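Local structure of yeast glycogen phosphorylase (Saccharomyces cerevisiae, 1YGP) at residues A[97-102]-A[871-876]; A[88-93]-A[271-276]; A[116-121]-A[265-270]. The protein is a carbohydrate phosphorylase of the GT-B clan, a two-domain enzyme of mixed alpha/beta build that holds pyridoxal-5'-phosphate and forms a two-chain assembly. All blocks are in the same frame, centred on the assembly; numbering follows the deposited sequence.

Interaction 1 (A[97-102]-A[871-876])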
ATOM      1  N   LYS A  97     -14.600  25.257 -21.953  1.00 11.96           N
ATOM      2  CA  LYS A  97     -13.192  25.032 -22.254  1.00 11.04           C
ATOM      3  C   LYS A  97     -12.545  24.702 -20.900  1.00 12.26           C
ATOM      4  O   LYS A  97     -12.903  25.304 -19.876  1.00 14.08           O
ATOM      5  CB  LYS A  97     -12.559  26.291 -22.837  1.00  9.89           C
ATOM      6  CG  LYS A  97     -11.130  26.083 -23.284  1.00  7.15           C
ATOM      7  CD  LYS A  97     -10.530  27.324 -23.887  1.00  5.76           C
ATOM      8  CE  LYS A  97      -9.244  26.861 -24.535  1.00 11.50           C
ATOM      9  NZ  LYS A  97      -8.521  27.962 -25.129  1.00 15.14           N
ATOM     10  N   ARG A  98     -11.622  23.753 -20.875  1.00  9.73           N
ATOM     11  CA  ARG A  98     -11.007  23.297 -19.653  1.00  8.25           C
ATOM     12  C   ARG A  98      -9.529  23.596 -19.707  1.00  8.53           C
ATOM     13  O   ARG A  98      -8.906  23.686 -20.774  1.00  7.83           O
ATOM     14  CB  ARG A  98     -11.182  21.794 -19.472  1.00 11.59           C
ATOM     15  CG  ARG A  98     -12.618  21.343 -19.346  1.00 11.03           C
ATOM     16  CD  ARG A  98     -12.695  19.920 -18.816  1.00 12.66           C
ATOM     17  NE  ARG A  98     -14.026  19.397 -19.080  1.00 11.11           N
ATOM     18  CZ  ARG A  98     -14.673  18.567 -18.272  1.00 11.94           C
ATOM     19  NH1 ARG A  98     -14.160  18.131 -17.119  1.00 16.26           N
ATOM     20  NH2 ARG A  98     -15.869  18.136 -18.661  1.00 16.11           N
ATOM     21  N   VAL A  99      -8.967  23.709 -18.516  1.00  7.59           N
ATOM     22  CA  VAL A  99      -7.568  24.035 -18.324  1.00  8.67           C
ATOM     23  C   VAL A  99      -6.900  22.778 -17.781  1.00  9.08           C
ATOM     24  O   VAL A  99      -7.462  22.156 -16.880  1.00 15.73           O
ATOM     25  CB  VAL A  99      -7.444  25.159 -17.310  1.00  5.10           C
ATOM     26  CG1 VAL A  99      -5.989  25.524 -17.147  1.00  5.90           C
ATOM     27  CG2 VAL A  99      -8.265  26.337 -17.753  1.00  4.59           C
ATOM     28  N   TYR A 100      -5.748  22.344 -18.256  1.00  3.05           N
ATOM     29  CA  TYR A 100      -5.073  21.200 -17.695  1.00  3.44           C
ATOM     30  C   TYR A 100      -3.738  21.824 -17.329  1.00  6.16           C
ATOM     31  O   TYR A 100      -3.101  22.555 -18.106  1.00  5.19           O
ATOM     32  CB  TYR A 100      -4.952  20.104 -18.747  1.00  2.00           C
ATOM     33  CG  TYR A 100      -6.297  19.436 -19.003  1.00  3.96           C
ATOM     34  CD1 TYR A 100      -6.912  18.649 -18.024  1.00  5.81           C
ATOM     35  CD2 TYR A 100      -6.919  19.593 -20.238  1.00  8.06           C
ATOM     36  CE1 TYR A 100      -8.136  18.022 -18.283  1.00  6.07           C
ATOM     37  CE2 TYR A 100      -8.138  18.972 -20.507  1.00  6.76           C
ATOM     38  CZ  TYR A 100      -8.745  18.186 -19.529  1.00 12.04           C
ATOM     39  OH  TYR A 100      -9.957  17.564 -19.809  1.00 14.40           O
ATOM     40  N   TYR A 101      -3.373  21.635 -16.075  1.00  4.73           N
ATOM     41  CA  TYR A 101      -2.201  22.254 -15.513  1.00  5.09           C
ATOM     42  C   TYR A 101      -1.215  21.108 -15.320  1.00  9.10           C
ATOM     43  O   TYR A 101      -1.394  20.276 -14.413  1.00 13.57           O
ATOM     44  CB  TYR A 101      -2.618  22.931 -14.182  1.00  5.79           C
ATOM     45  CG  TYR A 101      -1.549  23.885 -13.676  1.00  5.73           C
ATOM     46  CD1 TYR A 101      -1.520  25.204 -14.144  1.00  7.58           C
ATOM     47  CD2 TYR A 101      -0.545  23.418 -12.828  1.00  2.00           C
ATOM     48  CE1 TYR A 101      -0.475  26.053 -13.779  1.00  8.78           C
ATOM     49  CE2 TYR A 101       0.500  24.258 -12.464  1.00  6.38           C
ATOM     50  CZ  TYR A 101       0.533  25.564 -12.946  1.00 11.22           C
ATOM     51  OH  TYR A 101       1.619  26.355 -12.645  1.00 14.86           O
ATOM     52  N   LEU A 102      -0.184  20.983 -16.148  1.00  5.10           N
ATOM     53  CA  LEU A 102       0.758  19.901 -15.959  1.00  5.42           C
ATOM     54  C   LEU A 102       1.923  20.385 -15.126  1.00  6.83           C
ATOM     55  O   LEU A 102       2.566  21.390 -15.444  1.00 12.99           O
ATOM     56  CB  LEU A 102       1.217  19.405 -17.322  1.00  5.34           C
ATOM     57  CG  LEU A 102       0.402  18.278 -17.974  1.00  2.53           C
ATOM     58  CD1 LEU A 102      -1.099  18.522 -17.881  1.00  2.41           C
ATOM     59  CD2 LEU A 102       0.817  18.193 -19.412  1.00  2.28           C
ATOM     60  N   THR A 871      -5.868  36.273 -20.231  1.00 17.99           N
ATOM     61  CA  THR A 871      -5.011  36.585 -21.361  1.00 18.41           C
ATOM     62  C   THR A 871      -4.563  35.359 -22.141  1.00 18.27           C
ATOM     63  O   THR A 871      -4.416  35.372 -23.367  1.00 22.11           O
ATOM     64  CB  THR A 871      -3.777  37.380 -20.874  1.00 17.78           C
ATOM     65  OG1 THR A 871      -3.030  36.578 -19.977  1.00 27.97           O
ATOM     66  CG2 THR A 871      -4.197  38.649 -20.156  1.00 19.51           C
ATOM     67  N   ILE A 872      -4.377  34.262 -21.416  1.00 17.37           N
ATOM     68  CA  ILE A 872      -3.802  33.078 -22.014  1.00 11.16           C
ATOM     69  C   ILE A 872      -4.824  32.008 -22.314  1.00  7.99           C
ATOM     70  O   ILE A 872      -4.944  31.582 -23.461  1.00  8.01           O
ATOM     71  CB  ILE A 872      -2.682  32.571 -21.047  1.00 11.68           C
ATOM     72  CG1 ILE A 872      -1.608  33.691 -20.890  1.00 12.57           C
ATOM     73  CG2 ILE A 872      -2.066  31.280 -21.585  1.00  7.96           C
ATOM     74  CD1 ILE A 872      -0.462  33.514 -19.880  1.00  2.00           C
ATOM     75  N   TRP A 873      -5.549  31.543 -21.305  1.00  7.02           N
ATOM     76  CA  TRP A 873      -6.421  30.408 -21.511  1.00 11.41           C
ATOM     77  C   TRP A 873      -7.744  30.719 -22.191  1.00 16.80           C
ATOM     78  O   TRP A 873      -8.366  29.849 -22.799  1.00 16.93           O
ATOM     79  CB  TRP A 873      -6.705  29.725 -20.168  1.00 10.06           C
ATOM     80  CG  TRP A 873      -5.484  29.154 -19.448  1.00 15.00           C
ATOM     81  CD1 TRP A 873      -4.349  28.733 -20.110  1.00 13.46           C
ATOM     82  CD2 TRP A 873      -5.353  29.071 -18.082  1.00 13.43           C
ATOM     83  NE1 TRP A 873      -3.500  28.411 -19.170  1.00 11.16           N
ATOM     84  CE2 TRP A 873      -4.039  28.591 -17.955  1.00  9.25           C
ATOM     85  CE3 TRP A 873      -6.142  29.332 -16.957  1.00  6.97           C
ATOM     86  CZ2 TRP A 873      -3.485  28.372 -16.700  1.00  8.14           C
ATOM     87  CZ3 TRP A 873      -5.584  29.106 -15.705  1.00  8.61           C
ATOM     88  CH2 TRP A 873      -4.272  28.635 -15.577  1.00 11.94           C
ATOM     89  N   ASN A 874      -8.196  31.964 -22.016  1.00 17.97           N
ATOM     90  CA  ASN A 874      -9.475  32.467 -22.501  1.00 19.04           C
ATOM     91  C   ASN A 874     -10.538  31.506 -22.021  1.00 18.81           C
ATOM     92  O   ASN A 874     -11.328  30.909 -22.746  1.00 22.74           O
ATOM     93  CB  ASN A 874      -9.461  32.580 -24.027  1.00 23.45           C
ATOM     94  CG  ASN A 874      -8.320  33.488 -24.474  1.00 32.52           C
ATOM     95  OD1 ASN A 874      -7.402  33.072 -25.180  1.00 38.04           O
ATOM     96  ND2 ASN A 874      -8.256  34.750 -24.067  1.00 35.98           N
ATOM     97  N   VAL A 875     -10.535  31.413 -20.700  1.00 16.93           N
ATOM     98  CA  VAL A 875     -11.384  30.482 -19.996  1.00 16.26           C
ATOM     99  C   VAL A 875     -12.329  31.282 -19.091  1.00 16.87           C
ATOM    100  O   VAL A 875     -11.947  32.323 -18.552  1.00 15.87           O
ATOM    101  CB  VAL A 875     -10.346  29.539 -19.308  1.00 14.40           C
ATOM    102  CG1 VAL A 875     -10.465  29.528 -17.811  1.00 10.96           C
ATOM    103  CG2 VAL A 875     -10.546  28.147 -19.873  1.00 11.31           C
ATOM    104  N   GLU A 876     -13.583  30.868 -18.954  1.00 16.03           N
ATOM    105  CA  GLU A 876     -14.554  31.506 -18.074  1.00 19.31           C
ATOM    106  C   GLU A 876     -14.849  30.493 -16.959  1.00 22.96           C
ATOM    107  O   GLU A 876     -14.792  29.278 -17.207  1.00 26.86           O
ATOM    108  CB  GLU A 876     -15.890  31.783 -18.757  1.00 23.45           C
ATOM    109  CG  GLU A 876     -15.887  32.672 -19.966  1.00 31.22           C
ATOM    110  CD  GLU A 876     -15.386  34.075 -19.665  1.00 39.55           C
ATOM    111  OE1 GLU A 876     -16.060  34.806 -18.937  1.00 42.34           O
ATOM    112  OE2 GLU A 876     -14.318  34.428 -20.172  1.00 45.95           O
TER

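Interaction 2 (A[88-93]-A[271-276])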
ATOM      1  N   GLN A  88     -17.854  17.493 -11.607  1.00 13.40           N
ATOM      2  CA  GLN A  88     -17.431  16.774 -12.793  1.00 10.67           C
ATOM      3  C   GLN A  88     -18.603  16.530 -13.745  1.00  8.66           C
ATOM      4  O   GLN A  88     -18.480  16.603 -14.968  1.00  7.52           O
ATOM      5  CB  GLN A  88     -16.781  15.485 -12.291  1.00  7.75           C
ATOM      6  CG  GLN A  88     -15.249  15.559 -12.148  1.00 11.30           C
ATOM      7  CD  GLN A  88     -14.694  16.849 -11.569  1.00 11.33           C
ATOM      8  OE1 GLN A  88     -13.926  17.580 -12.193  1.00 15.61           O
ATOM      9  NE2 GLN A  88     -15.053  17.211 -10.359  1.00 14.49           N
ATOM     10  N   GLN A  89     -19.799  16.315 -13.224  1.00 10.96           N
ATOM     11  CA  GLN A  89     -20.949  16.100 -14.068  1.00 12.24           C
ATOM     12  C   GLN A  89     -21.341  17.440 -14.623  1.00 16.74           C
ATOM     13  O   GLN A  89     -21.669  17.465 -15.806  1.00 25.31           O
ATOM     14  CB  GLN A  89     -22.100  15.545 -13.287  1.00 12.84           C
ATOM     15  CG  GLN A  89     -23.354  15.295 -14.070  1.00 15.13           C
ATOM     16  CD  GLN A  89     -23.171  14.339 -15.230  1.00 14.44           C
ATOM     17  OE1 GLN A  89     -23.076  13.127 -15.070  1.00 17.57           O
ATOM     18  NE2 GLN A  89     -23.148  14.848 -16.442  1.00 17.25           N
ATOM     19  N   LYS A  90     -21.297  18.558 -13.883  1.00 16.47           N
ATOM     20  CA  LYS A  90     -21.661  19.867 -14.421  1.00 10.41           C
ATOM     21  C   LYS A  90     -20.789  20.144 -15.639  1.00 10.85           C
ATOM     22  O   LYS A  90     -21.310  20.355 -16.729  1.00 11.62           O
ATOM     23  CB  LYS A  90     -21.462  20.943 -13.354  1.00  4.17           C
ATOM     24  CG  LYS A  90     -21.487  22.393 -13.845  1.00  7.04           C
ATOM     25  CD  LYS A  90     -21.584  23.360 -12.673  1.00 15.86           C
ATOM     26  CE  LYS A  90     -20.397  23.186 -11.726  1.00 23.45           C
ATOM     27  NZ  LYS A  90     -20.585  23.878 -10.457  1.00 29.00           N
ATOM     28  N   PHE A  91     -19.472  20.021 -15.530  1.00 10.60           N
ATOM     29  CA  PHE A  91     -18.582  20.282 -16.641  1.00 11.11           C
ATOM     30  C   PHE A  91     -18.884  19.344 -17.798  1.00 14.92           C
ATOM     31  O   PHE A  91     -18.981  19.849 -18.914  1.00 16.00           O
ATOM     32  CB  PHE A  91     -17.152  20.134 -16.163  1.00  6.88           C
ATOM     33  CG  PHE A  91     -16.801  21.086 -15.011  1.00 13.01           C
ATOM     34  CD1 PHE A  91     -17.517  22.266 -14.773  1.00 11.50           C
ATOM     35  CD2 PHE A  91     -15.713  20.785 -14.191  1.00 15.66           C
ATOM     36  CE1 PHE A  91     -17.138  23.115 -13.738  1.00 12.94           C
ATOM     37  CE2 PHE A  91     -15.346  21.651 -13.159  1.00  9.42           C
ATOM     38  CZ  PHE A  91     -16.056  22.813 -12.930  1.00  7.80           C
ATOM     39  N   THR A  92     -19.140  18.047 -17.597  1.00 15.47           N
ATOM     40  CA  THR A  92     -19.545  17.153 -18.672  1.00 11.91           C
ATOM     41  C   THR A  92     -20.832  17.647 -19.346  1.00 13.20           C
ATOM     42  O   THR A  92     -20.904  17.781 -20.573  1.00 16.34           O
ATOM     43  CB  THR A  92     -19.738  15.745 -18.095  1.00  8.61           C
ATOM     44  OG1 THR A  92     -18.496  15.354 -17.528  1.00  8.34           O
ATOM     45  CG2 THR A  92     -20.109  14.715 -19.155  1.00 14.69           C
ATOM     46  N   THR A  93     -21.845  17.986 -18.567  1.00 11.58           N
ATOM     47  CA  THR A  93     -23.096  18.484 -19.087  1.00 12.34           C
ATOM     48  C   THR A  93     -22.930  19.836 -19.751  1.00 15.57           C
ATOM     49  O   THR A  93     -23.628  20.099 -20.727  1.00 21.64           O
ATOM     50  CB  THR A  93     -24.083  18.538 -17.910  1.00 12.16           C
ATOM     51  OG1 THR A  93     -24.459  17.176 -17.693  1.00 13.72           O
ATOM     52  CG2 THR A  93     -25.277  19.441 -18.120  1.00 11.35           C
ATOM     53  N   THR A 271     -17.134  27.873  -2.510  1.00 20.97           N
ATOM     54  CA  THR A 271     -17.777  27.261  -3.651  1.00 17.76           C
ATOM     55  C   THR A 271     -18.191  25.881  -3.187  1.00 17.10           C
ATOM     56  O   THR A 271     -17.819  25.433  -2.100  1.00 17.70           O
ATOM     57  CB  THR A 271     -16.805  27.084  -4.811  1.00 18.64           C
ATOM     58  OG1 THR A 271     -15.527  27.623  -4.439  1.00 23.83           O
ATOM     59  CG2 THR A 271     -17.389  27.694  -6.057  1.00 22.03           C
ATOM     60  N   SER A 272     -18.991  25.185  -3.968  1.00 14.04           N
ATOM     61  CA  SER A 272     -19.163  23.773  -3.716  1.00 15.50           C
ATOM     62  C   SER A 272     -18.563  23.064  -4.932  1.00 17.21           C
ATOM     63  O   SER A 272     -18.874  21.916  -5.261  1.00 20.53           O
ATOM     64  CB  SER A 272     -20.620  23.530  -3.587  1.00 18.22           C
ATOM     65  OG  SER A 272     -21.200  24.087  -4.765  1.00 30.75           O
ATOM     66  N   ASN A 273     -17.675  23.780  -5.624  1.00 18.04           N
ATOM     67  CA  ASN A 273     -17.086  23.335  -6.874  1.00 19.24           C
ATOM     68  C   ASN A 273     -15.855  22.647  -6.323  1.00 16.01           C
ATOM     69  O   ASN A 273     -15.175  23.217  -5.457  1.00 17.55           O
ATOM     70  CB  ASN A 273     -16.760  24.581  -7.715  1.00 26.50           C
ATOM     71  CG  ASN A 273     -16.659  24.459  -9.238  1.00 32.23           C
ATOM     72  OD1 ASN A 273     -15.567  24.304  -9.799  1.00 32.06           O
ATOM     73  ND2 ASN A 273     -17.781  24.596  -9.957  1.00 23.45           N
ATOM     74  N   VAL A 274     -15.693  21.368  -6.649  1.00 12.06           N
ATOM     75  CA  VAL A 274     -14.525  20.636  -6.216  1.00  8.97           C
ATOM     76  C   VAL A 274     -13.908  20.122  -7.494  1.00  8.59           C
ATOM     77  O   VAL A 274     -14.520  19.405  -8.292  1.00  9.08           O
ATOM     78  CB  VAL A 274     -14.877  19.455  -5.290  1.00  7.57           C
ATOM     79  CG1 VAL A 274     -13.632  18.695  -4.889  1.00  2.00           C
ATOM     80  CG2 VAL A 274     -15.525  19.979  -4.038  1.00  3.23           C
ATOM     81  N   ASN A 275     -12.682  20.576  -7.692  1.00  7.12           N
ATOM     82  CA  ASN A 275     -11.925  20.207  -8.850  1.00  7.45           C
ATOM     83  C   ASN A 275     -10.978  19.069  -8.573  1.00  7.90           C
ATOM     84  O   ASN A 275     -10.922  18.590  -7.445  1.00 11.24           O
ATOM     85  CB  ASN A 275     -11.199  21.432  -9.350  1.00 11.24           C
ATOM     86  CG  ASN A 275     -12.086  22.189 -10.325  1.00 12.45           C
ATOM     87  OD1 ASN A 275     -11.933  23.387 -10.508  1.00 13.28           O
ATOM     88  ND2 ASN A 275     -13.042  21.589 -11.022  1.00 14.04           N
ATOM     89  N   ASN A 276     -10.188  18.592  -9.519  1.00  8.95           N
ATOM     90  CA  ASN A 276      -9.460  17.365  -9.317  1.00  8.66           C
ATOM     91  C   ASN A 276      -7.993  17.412  -9.697  1.00 10.92           C
ATOM     92  O   ASN A 276      -7.573  18.160 -10.598  1.00 12.70           O
ATOM     93  CB  ASN A 276     -10.193  16.314 -10.108  1.00  8.51           C
ATOM     94  CG  ASN A 276      -9.583  14.934  -9.994  1.00  9.89           C
ATOM     95  OD1 ASN A 276      -9.083  14.378 -10.964  1.00 14.44           O
ATOM     96  ND2 ASN A 276      -9.565  14.331  -8.821  1.00  4.11           N
TER

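Interaction 3 (A[116-121]-A[265-270])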
ATOM      1  N   LEU A 116     -11.377  21.656   6.121  1.00 12.85           N
ATOM      2  CA  LEU A 116     -12.278  22.208   7.118  1.00 12.98           C
ATOM      3  C   LEU A 116     -12.626  23.677   6.869  1.00 11.33           C
ATOM      4  O   LEU A 116     -13.759  24.120   7.137  1.00 14.90           O
ATOM      5  CB  LEU A 116     -11.612  21.994   8.472  1.00  9.76           C
ATOM      6  CG  LEU A 116     -12.180  20.922   9.390  1.00 12.77           C
ATOM      7  CD1 LEU A 116     -12.327  19.612   8.644  1.00 19.07           C
ATOM      8  CD2 LEU A 116     -11.263  20.761  10.592  1.00 14.97           C
ATOM      9  N   ILE A 117     -11.644  24.445   6.390  1.00 10.85           N
ATOM     10  CA  ILE A 117     -11.814  25.857   6.061  1.00 11.21           C
ATOM     11  C   ILE A 117     -12.550  25.957   4.742  1.00 15.83           C
ATOM     12  O   ILE A 117     -13.517  26.703   4.680  1.00 24.26           O
ATOM     13  CB  ILE A 117     -10.429  26.565   5.966  1.00  6.32           C
ATOM     14  CG1 ILE A 117      -9.956  26.809   7.381  1.00  2.00           C
ATOM     15  CG2 ILE A 117     -10.478  27.882   5.199  1.00  2.85           C
ATOM     16  CD1 ILE A 117      -8.443  26.971   7.402  1.00  2.00           C
ATOM     17  N   ASN A 118     -12.209  25.238   3.678  1.00 15.85           N
ATOM     18  CA  ASN A 118     -12.914  25.394   2.430  1.00 14.94           C
ATOM     19  C   ASN A 118     -14.095  24.455   2.466  1.00 24.24           C
ATOM     20  O   ASN A 118     -14.181  23.507   1.669  1.00 28.81           O
ATOM     21  CB  ASN A 118     -12.035  25.026   1.281  1.00 14.43           C
ATOM     22  CG  ASN A 118     -10.841  25.912   1.189  1.00 12.93           C
ATOM     23  OD1 ASN A 118     -10.936  27.114   0.951  1.00 14.53           O
ATOM     24  ND2 ASN A 118      -9.686  25.316   1.421  1.00 11.11           N
ATOM     25  N   MET A 119     -15.034  24.695   3.386  1.00 27.10           N
ATOM     26  CA  MET A 119     -16.158  23.799   3.537  1.00 27.41           C
ATOM     27  C   MET A 119     -17.397  24.649   3.636  1.00 31.63           C
ATOM     28  O   MET A 119     -17.561  25.378   4.620  1.00 38.40           O
ATOM     29  CB  MET A 119     -15.994  22.965   4.795  1.00 22.01           C
ATOM     30  CG  MET A 119     -16.922  21.769   4.770  1.00 26.82           C
ATOM     31  SD  MET A 119     -17.238  21.096   6.420  1.00 34.62           S
ATOM     32  CE  MET A 119     -16.169  19.699   6.446  1.00 26.64           C
ATOM     33  N   LYS A 120     -18.256  24.599   2.626  1.00 36.14           N
ATOM     34  CA  LYS A 120     -19.530  25.321   2.637  1.00 40.78           C
ATOM     35  C   LYS A 120     -20.608  24.468   3.290  1.00 41.86           C
ATOM     36  O   LYS A 120     -20.567  23.245   3.158  1.00 40.99           O
ATOM     37  CB  LYS A 120     -19.999  25.646   1.216  1.00 39.14           C
ATOM     38  N   ILE A 121     -21.515  25.110   4.012  1.00 47.90           N
ATOM     39  CA  ILE A 121     -22.650  24.469   4.671  1.00 53.58           C
ATOM     40  C   ILE A 121     -23.856  25.208   4.058  1.00 58.71           C
ATOM     41  O   ILE A 121     -24.835  24.563   3.676  1.00 62.00           O
ATOM     42  CB  ILE A 121     -22.576  24.679   6.231  1.00 49.85           C
ATOM     43  CG1 ILE A 121     -21.382  23.949   6.806  1.00 46.76           C
ATOM     44  CG2 ILE A 121     -23.837  24.170   6.908  1.00 49.82           C
ATOM     45  CD1 ILE A 121     -21.288  22.447   6.521  1.00 44.95           C
ATOM     46  N   PRO A 265      -9.462  15.091  -4.626  1.00  7.65           N
ATOM     47  CA  PRO A 265     -10.430  16.173  -4.734  1.00  7.59           C
ATOM     48  C   PRO A 265      -9.838  17.511  -4.277  1.00  6.82           C
ATOM     49  O   PRO A 265      -9.032  17.519  -3.354  1.00  9.10           O
ATOM     50  CB  PRO A 265     -11.589  15.637  -3.901  1.00  6.17           C
ATOM     51  CG  PRO A 265     -10.928  14.855  -2.809  1.00  9.24           C
ATOM     52  CD  PRO A 265      -9.812  14.160  -3.560  1.00  9.87           C
ATOM     53  N   VAL A 266     -10.183  18.667  -4.841  1.00  7.17           N
ATOM     54  CA  VAL A 266      -9.598  19.958  -4.460  1.00  6.71           C
ATOM     55  C   VAL A 266     -10.721  20.970  -4.188  1.00  5.44           C
ATOM     56  O   VAL A 266     -11.393  21.417  -5.126  1.00  3.81           O
ATOM     57  CB  VAL A 266      -8.656  20.509  -5.600  1.00  5.98           C
ATOM     58  CG1 VAL A 266      -8.132  21.862  -5.168  1.00  3.29           C
ATOM     59  CG2 VAL A 266      -7.457  19.600  -5.865  1.00  3.47           C
ATOM     60  N   PRO A 267     -10.983  21.354  -2.933  1.00  4.35           N
ATOM     61  CA  PRO A 267     -12.000  22.319  -2.564  1.00  5.33           C
ATOM     62  C   PRO A 267     -11.531  23.726  -2.864  1.00  7.64           C
ATOM     63  O   PRO A 267     -10.317  23.955  -2.937  1.00  5.31           O
ATOM     64  CB  PRO A 267     -12.225  22.065  -1.113  1.00  2.00           C
ATOM     65  CG  PRO A 267     -10.817  21.821  -0.653  1.00  2.02           C
ATOM     66  CD  PRO A 267     -10.222  20.966  -1.757  1.00  2.00           C
ATOM     67  N   GLY A 268     -12.549  24.595  -3.000  1.00 13.35           N
ATOM     68  CA  GLY A 268     -12.444  26.024  -3.259  1.00 11.43           C
ATOM     69  C   GLY A 268     -13.096  26.766  -2.105  1.00 11.94           C
ATOM     70  O   GLY A 268     -13.953  26.186  -1.440  1.00 14.42           O
ATOM     71  N   PHE A 269     -12.753  28.012  -1.765  1.00 15.75           N
ATOM     72  CA  PHE A 269     -13.342  28.718  -0.624  1.00 13.68           C
ATOM     73  C   PHE A 269     -14.716  29.247  -0.995  1.00 14.82           C
ATOM     74  O   PHE A 269     -14.916  29.949  -1.991  1.00 17.23           O
ATOM     75  CB  PHE A 269     -12.412  29.836  -0.233  1.00 10.87           C
ATOM     76  CG  PHE A 269     -12.761  30.630   1.018  1.00 16.69           C
ATOM     77  CD1 PHE A 269     -12.584  30.069   2.291  1.00 16.98           C
ATOM     78  CD2 PHE A 269     -13.201  31.955   0.899  1.00 16.93           C
ATOM     79  CE1 PHE A 269     -12.838  30.830   3.432  1.00  6.79           C
ATOM     80  CE2 PHE A 269     -13.449  32.711   2.038  1.00 11.79           C
ATOM     81  CZ  PHE A 269     -13.266  32.145   3.297  1.00  9.85           C
ATOM     82  N   LYS A 270     -15.699  28.803  -0.225  1.00 18.41           N
ATOM     83  CA  LYS A 270     -17.108  29.167  -0.403  1.00 23.72           C
ATOM     84  C   LYS A 270     -17.798  28.611  -1.645  1.00 22.99           C
ATOM     85  O   LYS A 270     -18.983  28.852  -1.857  1.00 25.77           O
ATOM     86  CB  LYS A 270     -17.296  30.694  -0.417  1.00 21.92           C
ATOM     87  CG  LYS A 270     -17.003  31.270   0.947  1.00 32.52           C
ATOM     88  CD  LYS A 270     -17.020  32.763   0.850  1.00 36.52           C
ATOM     89  CE  LYS A 270     -16.850  33.357   2.228  1.00 44.54           C
ATOM     90  NZ  LYS A 270     -16.617  34.781   2.103  1.00 51.65           N
TER

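Interaction 1 (A[97-102]-A[871-876])
V99 sets one methyl squarely on the indole of W873. CG1 lies 3.5 Å from the centroid of the six-membered ring of W873, only 4° off the ring normal, a CH-pi contact made over the face. The side chains of V99 and W873 cross at about a right angle. V99 has CG1 anti to the backbone N, and the other branch, CG2, turns to V875, where it touches CG2 at 3.6 Å. V99 therefore straddles two partners, one methyl on the ring and one on the aliphatic side chain next to it. The indole is steadied from elsewhere as well: its NE1 is hydrogen-bonded to OE1 of Q364, and its ring meets that of Y868.

K97 approaches along the edge of this apolar patch. With CG anti to the backbone N (chi1 -175°) and the rest of the chain extended, it passes V875 at about a right angle, CG of K97 lying 4.0 Å from CG2 of V875. Its NZ then reaches O of W873, a hydrogen bond of 3.0 Å with a C=O...N angle of 149° and the donor tilted out of the carbonyl plane.

The two partners come from opposite ends of the chain. Strand 98-102 runs inside the large mixed sheet, between 184-189 and 361-366, while helix 861-873 is the last in the chain; such a return of the C-terminal helix to the N-terminal domain is a familiar feature of GT-B proteins. N874, with positive phi, ends the helix. W873 O thus belongs to the helix's last turn, where the partial negative charge of the helix end would probably favour the lysine ammonium, so a polar bond closes the margin of an otherwise apolar contact.

Interaction 2 (A[88-93]-A[271-276])
Q88 reaches from its helix to the backbone of V274. Bent at its second torsion, its chain brings NE2 to O of V274 at 3.1 Å, and the bond lies in both the carbonyl plane and the amide plane, with a C=O...N angle of 160°. The same NE2 also donates to O of W84, while OE1 accepts from NE1 of W185; with both ends of the amide engaged, its rotation is well fixed. The helical segment 88-93 runs at 80° to strand segment 274-276, their axes 9.9 Å apart, where helix 65-94 lies against the large mixed sheet. Strand 274-284 sits between 255-267 and 184-189, so Q88 ties the helix to two of the three strands.

One turn on, the CB of F91 is directed toward the strand, and the ring presents an edge to it. The amide of N275 comes to CE2 near the ring plane, its own plane turned 41° from the ring. N273, which gives up more surface than any other residue of 271-276, brings its amide to the same edge at CZ, crossing the phenyl obliquely. K90 lays its ammonium group close beside the N273 amide, at about a right angle.

Interaction 3 (A[116-121]-A[265-270])
An inverse gamma turn centred on N118 ends helix 111-117 and lays the asparagine against P267, G268 and F269. The turn is closed by a weak backbone bond of 2.8 Å from M119 N to I117 O, and it puts the CB of N118 toward the opposing segment. That carbon packs against the ring of P267 and the backbone of G268, 3.8 Å from CB of P267 and 3.5 Å from O of G268. The N118 carbonyl oxygen adds a further contact, 3.7 Å from the same CB of the proline.

Beyond CB the amide takes over. With CG anti to the carbonyl carbon (chi1 -62°), OD1 of N118 comes 3.3 Å from CB of F269. OD1 lies in the ring plane and so meets the rim; the amide itself stands almost perpendicular to the ring, 89° apart. No hydrogen bond joins OD1 to the F269 backbone N, which is bonded instead to OG1 of T179; ND2 of N118 turns back to its own helix in a weak bond to O of N114.

Strands 255-267 and 274-284, antiparallel neighbours in the large mixed sheet, form a beta hairpin, and P267 to F269 lie near the start of its connection. The helix end is thus packed against the start of that connection. R519 touches both N118 and F269, and it comes from helix 518-524, which also carries W521 of the pyridoxal-5'-phosphate pocket.

Further along the same edge of the phenyl comes I117, its CG2 near the ring plane and 4.2 Å from CE1 of F269. Over one ring face, offset toward the rim, sits CG of the following residue, K270.

All three contacts reach the same large mixed sheet, in which strands 255-267, 274-284, 184-189 and 98-102 stand in that order. Interactions 2 and 3 have centres about 13 Å apart and share the hairpin 255-267/274-284, joined by a probable bond from V266 N to N275 O. The centres of interactions 1 and 2 are about 15 Å apart, yet they touch where R98 packs on F91; strand 98-102 follows helix 65-94 after a short link. Those of interactions 1 and 3 lie about 22 Å apart, without touching. Along the chain, 88-93, 97-102 and 116-121 come first, then 265-270 and 271-276, and 871-876 last, so early segments are held to hairpin and C-terminal tail.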